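Local coordinates for NOL1/NOP2/sun family protein (Enterococcus faecium, PDB 3M4X) that probably methylates ribosomal RNA, transferring a methyl group to carbon 5 of cytosine with S-adenosylmethionine as donor, at residues K14-L19 with S25-A30; E59-A64 with E69-T74; E241-I246 with A277-T282; N335-E340 with V435-Q440. All blocks are in the same frame, centred on the assembly; numbering follows the deposited sequence.

How the interactions relate
The four contacts follow one another along the chain. Interactions 1 and 2 both lie in the N-terminal RsmF-like region, yet their nearest atoms are about 16 Å apart. Interaction 1 comes closer to interaction 3, nearest atoms about 7 Å apart, and faces the methyltransferase domain that holds interaction 3: Lys15 makes a salt bridge to Glu240, directly before 241-246. Glu241 touches Cys185 and Thr236, in the Pro-Cys-Ser and Thr-Cys-Thr sequences that in relatives carry the cysteines of the probable active site. Interaction 4 joins the two C-terminal regions across the chain's centre, its own centre about 57 Å from interaction 1 and about 50 Å from interaction 3; interaction 2 is intermediate, about 33 Å from it.

Interaction 1 of 4, residues K14-L19 with S25-A30; sequences KKYRLL and SDFFSA
Tyr16 and Arg17 of helix 10-20 meet Phe27 and Phe28 of helix 24-33 in a helical hairpin. The short axes run 142° apart in direction, broadly antiparallel, and approach to 10.4 Å, a gap filled by side chains rather than backbone. Tyr16 shows how. Its CB faces both phenylalanines, with Phe27 CE2 and Phe28 CE2 each 4.1 Å away. One bond further out, Tyr16 CG lies 4.0 Å from Phe27 CE2, and CD2 brushes the same carbon. The two rings are tilted by 49° with centroids 5.6 Å apart, an oblique pairing. Beyond this the tyrosine ring leaves the hairpin: its OH makes a weak hydrogen bond to Glu188 OE1, and the side chain also touches Phe237. Phe27 meets Phe237 and Trp286 edge-to-face, so this side of the hairpin rests on the methyltransferase part of the chain. Phe28 covers the more exposed flank, where its chi1 of -60° sets the ring across the aliphatic start of Arg17. There Arg17 CG lies at the ring edge, near its plane, 3.8 Å from Phe28 CE1.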
# COMPACT_ATOMS: atom_id res chain seq x y z
N LYS A 14 -16.47 -18.27 -24.96
CA LYS A 14 -17.78 -17.95 -25.51
C LYS A 14 -18.28 -16.58 -25.02
O LYS A 14 -18.77 -15.75 -25.80
CB LYS A 14 -18.81 -19.03 -25.16
CG LYS A 14 -18.41 -20.47 -25.48
CD LYS A 14 -19.61 -21.41 -25.34
CE LYS A 14 -19.24 -22.76 -24.70
NZ LYS A 14 -18.18 -23.53 -25.42
N LYS A 15 -18.17 -16.36 -23.71
CA LYS A 15 -18.67 -15.12 -23.13
C LYS A 15 -18.06 -13.92 -23.85
O LYS A 15 -18.76 -13.03 -24.31
CB LYS A 15 -18.36 -15.07 -21.62
CG LYS A 15 -18.92 -13.86 -20.86
CD LYS A 15 -18.82 -14.09 -19.36
CE LYS A 15 -19.51 -12.99 -18.56
NZ LYS A 15 -18.81 -11.68 -18.69
N TYR A 16 -16.73 -13.94 -23.97
CA TYR A 16 -16.00 -12.81 -24.52
C TYR A 16 -15.95 -12.74 -26.05
O TYR A 16 -15.69 -11.68 -26.60
CB TYR A 16 -14.60 -12.72 -23.88
CG TYR A 16 -14.68 -12.16 -22.46
CD1 TYR A 16 -14.75 -13.01 -21.37
CD2 TYR A 16 -14.74 -10.79 -22.23
CE1 TYR A 16 -14.85 -12.51 -20.07
CE2 TYR A 16 -14.85 -10.27 -20.92
CZ TYR A 16 -14.90 -11.14 -19.85
OH TYR A 16 -15.00 -10.67 -18.56
N ARG A 17 -16.19 -13.87 -26.72
CA ARG A 17 -16.48 -13.84 -28.14
C ARG A 17 -17.71 -12.96 -28.40
O ARG A 17 -17.68 -12.05 -29.23
CB ARG A 17 -16.78 -15.24 -28.67
CG ARG A 17 -15.56 -16.06 -28.97
CD ARG A 17 -15.81 -16.96 -30.17
NE ARG A 17 -14.64 -17.79 -30.47
CZ ARG A 17 -14.52 -19.06 -30.11
NH1 ARG A 17 -15.51 -19.66 -29.44
NH2 ARG A 17 -13.43 -19.75 -30.42
N LEU A 18 -18.78 -13.24 -27.68
CA LEU A 18 -20.00 -12.43 -27.78
C LEU A 18 -19.82 -10.97 -27.35
O LEU A 18 -20.34 -10.06 -28.01
CB LEU A 18 -21.14 -13.07 -26.99
CG LEU A 18 -21.74 -14.36 -27.57
CD1 LEU A 18 -22.83 -14.88 -26.65
CD2 LEU A 18 -22.28 -14.13 -28.97
N LEU A 19 -19.11 -10.74 -26.25
CA LEU A 19 -18.95 -9.39 -25.71
C LEU A 19 -18.08 -8.52 -26.60
O LEU A 19 -18.37 -7.34 -26.79
CB LEU A 19 -18.33 -9.42 -24.31
CG LEU A 19 -19.16 -9.17 -23.05
CD1 LEU A 19 -20.63 -8.75 -23.32
CD2 LEU A 19 -19.07 -10.39 -22.14
N SER A 25 -10.44 -11.99 -30.78
CA SER A 25 -9.24 -12.70 -31.22
C SER A 25 -7.94 -12.12 -30.68
O SER A 25 -7.08 -12.86 -30.19
CB SER A 25 -9.17 -12.78 -32.75
OG SER A 25 -10.23 -13.56 -33.25
N ASP A 26 -7.78 -10.81 -30.81
CA ASP A 26 -6.60 -10.15 -30.27
C ASP A 26 -6.52 -10.35 -28.76
O ASP A 26 -5.45 -10.54 -28.20
CB ASP A 26 -6.61 -8.67 -30.64
CG ASP A 26 -6.90 -8.45 -32.11
OD1 ASP A 26 -5.94 -8.30 -32.90
OD2 ASP A 26 -8.10 -8.45 -32.48
N PHE A 27 -7.69 -10.35 -28.12
CA PHE A 27 -7.80 -10.49 -26.67
C PHE A 27 -7.31 -11.84 -26.19
O PHE A 27 -6.50 -11.92 -25.27
CB PHE A 27 -9.26 -10.25 -26.25
CG PHE A 27 -9.53 -10.46 -24.79
CD1 PHE A 27 -8.82 -9.75 -23.82
CD2 PHE A 27 -10.54 -11.33 -24.38
CE1 PHE A 27 -9.08 -9.94 -22.48
CE2 PHE A 27 -10.81 -11.52 -23.03
CZ PHE A 27 -10.08 -10.82 -22.08
N PHE A 28 -7.80 -12.91 -26.82
CA PHE A 28 -7.40 -14.27 -26.46
C PHE A 28 -5.94 -14.47 -26.80
O PHE A 28 -5.21 -15.16 -26.08
CB PHE A 28 -8.22 -15.32 -27.21
CG PHE A 28 -9.70 -15.26 -26.95
CD1 PHE A 28 -10.60 -15.44 -27.99
CD2 PHE A 28 -10.19 -15.01 -25.68
CE1 PHE A 28 -11.99 -15.38 -27.76
CE2 PHE A 28 -11.57 -14.95 -25.44
CZ PHE A 28 -12.47 -15.14 -26.48
N SER A 29 -5.53 -13.89 -27.92
CA SER A 29 -4.16 -14.00 -28.41
C SER A 29 -3.20 -13.30 -27.44
O SER A 29 -2.06 -13.74 -27.24
CB SER A 29 -4.08 -13.42 -29.83
OG SER A 29 -2.76 -13.26 -30.28
N ALA A 30 -3.66 -12.22 -26.82
CA ALA A 30 -2.86 -11.55 -25.80
C ALA A 30 -2.79 -12.45 -24.59
O ALA A 30 -1.74 -12.61 -24.00
CB ALA A 30 -3.47 -10.21 -25.43

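Interaction 2 of 4, residues E59-A64 with E69-T74; sequences EELQPA and EGFLGT
Leu61 and Phe71 supply the main apolar contact between 59-64 and the strand 70-72. Leu61 CD1 sits over one ring face, 3.7 Å from the centroid and 26° off the normal, which meets the geometry of a CH-pi interaction. It is displaced toward the rim, so Phe71 CE2 is its closest atom at 3.4 Å. Leu61 CD2 reaches Phe71 CG at 3.8 Å. Leu61 chi1, 29°, falls between staggered positions, suggesting some torsional strain in this fit. Farther along, Ala64 CB meets Leu72 CD2 at 4.1 Å.

Backbone hydrogen bonds flank the single bridge between Pro63 and Phe71, an antiparallel non-hydrogen-bonded pair. Leu72 N donates to Gln62 O over 2.7 Å, at 171° about the hydrogen. Ala64 N donates to Gly70 O over 2.9 Å and is similarly straight at its hydrogen, although the donor stands well above the carbonyl plane.

Weaker CA-H...O contacts accompany them: Phe71 CA lies 3.3 Å from Gln62 O, and Pro63 CA also approaches Gly70 O.

Strand 70-72 pairs with 39-41 in the three-stranded N-terminal sheet, and 62-64 extends that sheet by one bridge. Because a non-hydrogen-bonded position asks for no N-H, Pro63 fits it chemically, while its neighbours make both polar links.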
# COMPACT_ATOMS: atom_id res chain seq x y z
N GLU A 59 19.94 3.81 -14.28
CA GLU A 59 19.48 5.10 -14.81
C GLU A 59 18.94 4.93 -16.23
O GLU A 59 18.68 5.90 -16.94
CB GLU A 59 20.61 6.13 -14.79
CG GLU A 59 21.31 6.25 -13.45
CD GLU A 59 22.18 7.48 -13.35
OE1 GLU A 59 22.43 8.12 -14.40
OE2 GLU A 59 22.61 7.81 -12.22
N GLU A 60 18.77 3.67 -16.64
CA GLU A 60 18.31 3.35 -17.98
C GLU A 60 16.89 2.81 -17.98
O GLU A 60 16.19 2.93 -18.99
CB GLU A 60 19.24 2.33 -18.62
CG GLU A 60 20.57 2.89 -19.10
CD GLU A 60 21.50 1.80 -19.58
OE1 GLU A 60 21.74 0.85 -18.81
OE2 GLU A 60 21.99 1.89 -20.72
N LEU A 61 16.47 2.21 -16.87
CA LEU A 61 15.16 1.55 -16.79
C LEU A 61 14.04 2.42 -17.34
O LEU A 61 14.07 3.65 -17.21
CB LEU A 61 14.86 1.06 -15.37
CG LEU A 61 15.45 1.81 -14.18
CD1 LEU A 61 15.20 3.30 -14.30
CD2 LEU A 61 14.91 1.26 -12.87
N GLN A 62 13.05 1.78 -17.97
CA GLN A 62 11.96 2.50 -18.62
C GLN A 62 10.81 2.81 -17.66
O GLN A 62 10.42 1.98 -16.83
CB GLN A 62 11.44 1.71 -19.82
CG GLN A 62 12.50 1.36 -20.86
CD GLN A 62 11.93 0.64 -22.07
OE1 GLN A 62 10.73 0.34 -22.13
NE2 GLN A 62 12.79 0.36 -23.06
N PRO A 63 10.24 4.01 -17.79
CA PRO A 63 9.15 4.44 -16.91
C PRO A 63 7.92 3.57 -17.11
O PRO A 63 7.70 3.09 -18.23
CB PRO A 63 8.86 5.86 -17.40
CG PRO A 63 9.27 5.82 -18.87
CD PRO A 63 10.49 4.95 -18.90
N ALA A 64 7.15 3.34 -16.05
CA ALA A 64 5.86 2.66 -16.19
C ALA A 64 4.77 3.63 -16.66
O ALA A 64 4.82 4.81 -16.36
CB ALA A 64 5.46 2.02 -14.87
N GLU A 69 5.92 7.36 -10.44
CA GLU A 69 7.06 6.83 -9.69
C GLU A 69 7.35 5.38 -10.07
O GLU A 69 8.07 4.67 -9.37
CB GLU A 69 6.76 6.95 -8.19
CG GLU A 69 6.32 8.37 -7.80
CD GLU A 69 5.31 8.41 -6.66
OE1 GLU A 69 4.79 7.35 -6.26
OE2 GLU A 69 5.04 9.53 -6.16
N GLY A 70 6.76 4.95 -11.19
CA GLY A 70 6.87 3.58 -11.64
C GLY A 70 7.92 3.37 -12.72
O GLY A 70 8.19 4.25 -13.54
N PHE A 71 8.49 2.17 -12.71
CA PHE A 71 9.47 1.72 -13.68
C PHE A 71 9.06 0.33 -14.14
O PHE A 71 8.48 -0.44 -13.37
CB PHE A 71 10.85 1.60 -13.01
CG PHE A 71 11.51 2.91 -12.72
CD1 PHE A 71 11.83 3.26 -11.42
CD2 PHE A 71 11.80 3.80 -13.74
CE1 PHE A 71 12.45 4.46 -11.14
CE2 PHE A 71 12.42 5.01 -13.48
CZ PHE A 71 12.75 5.35 -12.17
N LEU A 72 9.38 -0.01 -15.38
CA LEU A 72 9.19 -1.38 -15.84
C LEU A 72 10.39 -2.21 -15.39
O LEU A 72 11.54 -1.83 -15.61
CB LEU A 72 9.06 -1.43 -17.36
CG LEU A 72 7.81 -0.74 -17.89
CD1 LEU A 72 7.67 -1.01 -19.39
CD2 LEU A 72 6.57 -1.20 -17.14
N GLY A 73 10.11 -3.34 -14.77
CA GLY A 73 11.18 -4.24 -14.39
C GLY A 73 10.88 -5.02 -13.13
O GLY A 73 9.77 -5.01 -12.63
N THR A 74 11.91 -5.69 -12.62
CA THR A 74 11.78 -6.56 -11.47
C THR A 74 12.68 -6.07 -10.34
O THR A 74 13.63 -5.32 -10.57
CB THR A 74 12.18 -8.00 -11.84
OG1 THR A 74 13.55 -8.02 -12.26
CG2 THR A 74 11.32 -8.51 -12.97

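Interaction 3 of 4, residues E241-I246 with A277-T282; sequences ENEEII and AGLEKT
Leu279 packs against Glu243 and Ile246, which lie one helical turn apart on helix 243-252. Its chi1 of -102° and chi2 of 8° depart from the usual staggered values, and this twisted chain presents different atoms to the two partners. The Leu279 and Ile246 side chains run past each other in opposing directions, which leaves Leu279 CD1 3.9 Å from Ile246 CG2, the branch held anti to the isoleucine backbone N. Leu279 CG instead meets Glu243 CG at 4.1 Å, so the glutamate contributes only its aliphatic part. A bend at chi2, 87°, turns the Glu243 carboxylate elsewhere: OE2 forms a salt bridge with Arg284 NE and accepts a hydrogen bond from Arg270 N. The charge of this buried side chain is thereby probably stabilised. On the facing segment the 3-10 turn 279-281 is closed by two bonds to Leu279 O. Thr282 OG1 donates to it in the carbonyl plane over 2.7 Å, and Thr282 N donates as well. Ile257 of strand 255-258 touches both Ile246 and Leu279. Helix 243-252 links strands 228-234 and 255-258, with the antiparallel strand 295-302 between them, a topology typical of the Rossmann-like class I methyltransferase fold.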
# COMPACT_ATOMS: atom_id res chain seq x y z
N GLU A 241 -18.95 -7.25 -12.80
CA GLU A 241 -18.16 -6.74 -11.68
C GLU A 241 -17.65 -5.32 -11.86
O GLU A 241 -17.10 -4.73 -10.93
CB GLU A 241 -16.99 -7.68 -11.41
CG GLU A 241 -17.43 -9.06 -11.03
CD GLU A 241 -16.32 -10.05 -11.11
OE1 GLU A 241 -16.25 -10.78 -12.13
OE2 GLU A 241 -15.51 -10.09 -10.17
N ASN A 242 -17.83 -4.77 -13.05
CA ASN A 242 -17.33 -3.45 -13.39
C ASN A 242 -18.45 -2.46 -13.67
O ASN A 242 -18.96 -1.81 -12.74
CB ASN A 242 -16.38 -3.55 -14.58
CG ASN A 242 -15.18 -4.47 -14.32
OD1 ASN A 242 -14.51 -4.92 -15.25
ND2 ASN A 242 -14.91 -4.75 -13.05
N GLU A 243 -18.85 -2.32 -14.93
CA GLU A 243 -19.89 -1.35 -15.28
C GLU A 243 -21.21 -1.59 -14.54
O GLU A 243 -21.95 -0.64 -14.27
CB GLU A 243 -20.19 -1.34 -16.79
CG GLU A 243 -19.09 -0.77 -17.67
CD GLU A 243 -18.05 -1.81 -18.07
OE1 GLU A 243 -18.12 -2.94 -17.55
OE2 GLU A 243 -17.15 -1.49 -18.89
N GLU A 244 -21.53 -2.84 -14.23
CA GLU A 244 -22.81 -3.12 -13.58
C GLU A 244 -22.75 -2.73 -12.10
O GLU A 244 -23.73 -2.23 -11.56
CB GLU A 244 -23.26 -4.57 -13.77
CG GLU A 244 -23.70 -4.88 -15.20
CD GLU A 244 -24.24 -6.30 -15.38
OE1 GLU A 244 -24.73 -6.89 -14.39
OE2 GLU A 244 -24.19 -6.83 -16.51
N ILE A 245 -21.59 -2.92 -11.48
CA ILE A 245 -21.34 -2.44 -10.12
C ILE A 245 -21.42 -0.90 -10.02
O ILE A 245 -22.06 -0.37 -9.10
CB ILE A 245 -19.97 -2.91 -9.59
CG1 ILE A 245 -20.05 -4.37 -9.16
CG2 ILE A 245 -19.52 -2.06 -8.41
CD1 ILE A 245 -21.14 -4.65 -8.13
N ILE A 246 -20.80 -0.19 -10.96
CA ILE A 246 -20.90 1.26 -11.00
C ILE A 246 -22.34 1.77 -11.23
O ILE A 246 -22.74 2.79 -10.67
CB ILE A 246 -19.96 1.88 -12.04
CG1 ILE A 246 -18.54 1.32 -11.88
CG2 ILE A 246 -19.93 3.39 -11.90
CD1 ILE A 246 -17.97 1.56 -10.51
N ALA A 277 -25.59 6.78 -17.12
CA ALA A 277 -24.73 7.65 -17.90
C ALA A 277 -23.33 7.70 -17.30
O ALA A 277 -23.12 7.26 -16.17
CB ALA A 277 -25.32 9.06 -17.95
N GLY A 278 -22.38 8.24 -18.06
CA GLY A 278 -21.04 8.56 -17.57
C GLY A 278 -20.03 7.44 -17.48
O GLY A 278 -18.89 7.66 -17.06
N LEU A 279 -20.43 6.23 -17.87
CA LEU A 279 -19.57 5.06 -17.77
C LEU A 279 -18.24 5.18 -18.55
O LEU A 279 -17.24 4.54 -18.23
CB LEU A 279 -20.34 3.82 -18.21
CG LEU A 279 -20.90 2.88 -17.13
CD1 LEU A 279 -20.75 3.43 -15.72
CD2 LEU A 279 -22.35 2.47 -17.41
N GLU A 280 -18.25 6.01 -19.59
CA GLU A 280 -17.06 6.22 -20.39
C GLU A 280 -15.94 6.88 -19.58
O GLU A 280 -14.78 6.86 -19.98
CB GLU A 280 -17.40 7.09 -21.61
CG GLU A 280 -17.81 8.51 -21.27
CD GLU A 280 -19.30 8.65 -20.89
OE1 GLU A 280 -20.04 7.64 -20.87
OE2 GLU A 280 -19.72 9.80 -20.64
N LYS A 281 -16.31 7.46 -18.44
CA LYS A 281 -15.35 8.11 -17.54
C LYS A 281 -14.62 7.10 -16.68
O LYS A 281 -13.65 7.44 -16.00
CB LYS A 281 -16.05 9.10 -16.61
CG LYS A 281 -16.67 10.30 -17.30
CD LYS A 281 -17.48 11.11 -16.29
CE LYS A 281 -18.51 11.98 -17.00
NZ LYS A 281 -19.54 12.47 -16.05
N THR A 282 -15.10 5.86 -16.67
CA THR A 282 -14.38 4.79 -16.00
C THR A 282 -13.31 4.22 -16.95
O THR A 282 -13.37 4.43 -18.17
CB THR A 282 -15.33 3.70 -15.48
OG1 THR A 282 -15.88 2.95 -16.57
CG2 THR A 282 -16.49 4.35 -14.67

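Interaction 4 of 4, residues N335-E340 with V435-Q440; sequences NDFHYE and VGFGKQ
Phe337 and Phe437 meet ring to ring, joining the end of helix 324-336 in the first C-terminal domain to strand 433-441 of the PUA-like domain. Only these two residues touch across the segments, and their CA atoms are 11.5 Å apart, so the backbones are bridged wholly by extended aromatic side chains reaching toward each other. Both rings are buried. Phe337 CE1 lies at the edge of the Phe437 ring, near its plane, 3.4 Å from Phe437 CE2. Alongside it, Phe337 CZ is 3.5 Å from Phe437 CZ. The planes are inclined by 54° with centroids 5.2 Å apart, so the rings meet at a slant. For Phe337, chi1 of -176° places CG anti to the backbone N and carries the ring toward the strand. Phe333, one helical turn earlier, contacts both rings, and Ile398 and Pro399 also pack on Phe337, enclosing this small but close contact.

The other side of 335-340 is looser. Asn335, Asp336 and His338 are exposed and lie well away from the strand, leaving a summed buried surface of only 82 Å². The helix end has its own local geometry: His338, with positive phi, is the C-prime residue of a Schellman motif in which Tyr339 N pairs with Ser334 O. His338 N makes a weak bond to Asn335 O, and that oxygen stands 3.4 Å above the plane of the His338 ring, over its centre.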
# COMPACT_ATOMS: atom_id res chain seq x y z
N ASN A 335 16.46 12.89 22.78
CA ASN A 335 17.29 14.07 22.91
C ASN A 335 18.62 13.94 22.16
O ASN A 335 18.95 14.78 21.32
CB ASN A 335 17.55 14.40 24.38
CG ASN A 335 16.46 15.27 25.00
OD1 ASN A 335 15.69 15.93 24.30
ND2 ASN A 335 16.41 15.29 26.33
N ASP A 336 19.39 12.89 22.46
CA ASP A 336 20.67 12.73 21.79
C ASP A 336 20.52 12.17 20.38
O ASP A 336 21.46 12.19 19.58
CB ASP A 336 21.69 11.93 22.63
CG ASP A 336 21.28 10.50 22.89
OD1 ASP A 336 20.86 9.80 21.94
OD2 ASP A 336 21.41 10.05 24.05
N PHE A 337 19.32 11.69 20.05
CA PHE A 337 19.09 11.24 18.69
C PHE A 337 18.35 12.32 17.89
O PHE A 337 18.20 12.20 16.68
CB PHE A 337 18.36 9.89 18.67
CG PHE A 337 18.17 9.32 17.29
CD1 PHE A 337 19.17 8.56 16.70
CD2 PHE A 337 16.99 9.53 16.60
CE1 PHE A 337 19.00 8.04 15.44
CE2 PHE A 337 16.81 9.01 15.34
CZ PHE A 337 17.81 8.26 14.75
N HIS A 338 17.93 13.38 18.58
CA HIS A 338 17.30 14.54 17.93
C HIS A 338 16.09 14.19 17.07
O HIS A 338 15.96 14.65 15.93
CB HIS A 338 18.31 15.36 17.11
CG HIS A 338 19.44 15.91 17.93
ND1 HIS A 338 19.42 17.18 18.46
CD2 HIS A 338 20.60 15.34 18.33
CE1 HIS A 338 20.53 17.38 19.15
NE2 HIS A 338 21.26 16.27 19.10
N TYR A 339 15.19 13.39 17.63
CA TYR A 339 13.86 13.18 17.06
C TYR A 339 12.80 13.69 18.04
O TYR A 339 12.89 13.43 19.24
CB TYR A 339 13.62 11.69 16.76
CG TYR A 339 12.22 11.37 16.29
CD1 TYR A 339 11.92 11.31 14.93
CD2 TYR A 339 11.19 11.15 17.20
CE1 TYR A 339 10.63 11.04 14.50
CE2 TYR A 339 9.90 10.87 16.77
CZ TYR A 339 9.63 10.82 15.42
OH TYR A 339 8.36 10.54 14.99
N GLU A 340 11.81 14.41 17.53
CA GLU A 340 10.70 14.87 18.36
C GLU A 340 9.36 14.39 17.79
O GLU A 340 9.07 14.59 16.61
CB GLU A 340 10.73 16.39 18.48
CG GLU A 340 9.68 16.96 19.43
CD GLU A 340 10.05 18.35 19.93
OE1 GLU A 340 10.88 19.03 19.28
OE2 GLU A 340 9.51 18.76 20.97
N VAL A 435 19.37 2.04 6.64
CA VAL A 435 19.04 0.63 6.56
C VAL A 435 18.63 0.01 7.88
O VAL A 435 18.21 -1.15 7.91
CB VAL A 435 20.18 -0.19 5.93
CG1 VAL A 435 20.50 0.38 4.56
CG2 VAL A 435 21.42 -0.16 6.82
N GLY A 436 18.73 0.77 8.97
CA GLY A 436 18.43 0.24 10.29
C GLY A 436 19.29 0.81 11.41
O GLY A 436 20.19 1.60 11.17
N PHE A 437 18.99 0.41 12.65
CA PHE A 437 19.81 0.81 13.79
C PHE A 437 20.93 -0.18 14.11
O PHE A 437 20.74 -1.39 14.06
CB PHE A 437 18.95 1.00 15.05
CG PHE A 437 18.33 2.36 15.17
CD1 PHE A 437 16.97 2.53 14.96
CD2 PHE A 437 19.11 3.46 15.49
CE1 PHE A 437 16.40 3.79 15.06
CE2 PHE A 437 18.55 4.71 15.59
CZ PHE A 437 17.19 4.88 15.38
N GLY A 438 22.09 0.37 14.46
CA GLY A 438 23.11 -0.39 15.15
C GLY A 438 23.35 0.26 16.50
O GLY A 438 22.86 1.36 16.75
N LYS A 439 24.08 -0.41 17.37
CA LYS A 439 24.48 0.22 18.62
C LYS A 439 25.99 0.07 18.81
O LYS A 439 26.49 -1.00 19.16
CB LYS A 439 23.69 -0.33 19.81
CG LYS A 439 23.84 0.53 21.07
CD LYS A 439 23.38 -0.19 22.32
CE LYS A 439 23.49 0.70 23.52
NZ LYS A 439 23.11 -0.01 24.76
N GLN A 440 26.71 1.15 18.57
CA GLN A 440 28.15 1.13 18.64
C GLN A 440 28.65 1.13 20.08
O GLN A 440 28.56 2.14 20.79
CB GLN A 440 28.73 2.30 17.86
CG GLN A 440 30.25 2.33 17.83
CD GLN A 440 30.75 3.62 17.27
OE1 GLN A 440 30.20 4.69 17.56
NE2 GLN A 440 31.79 3.55 16.44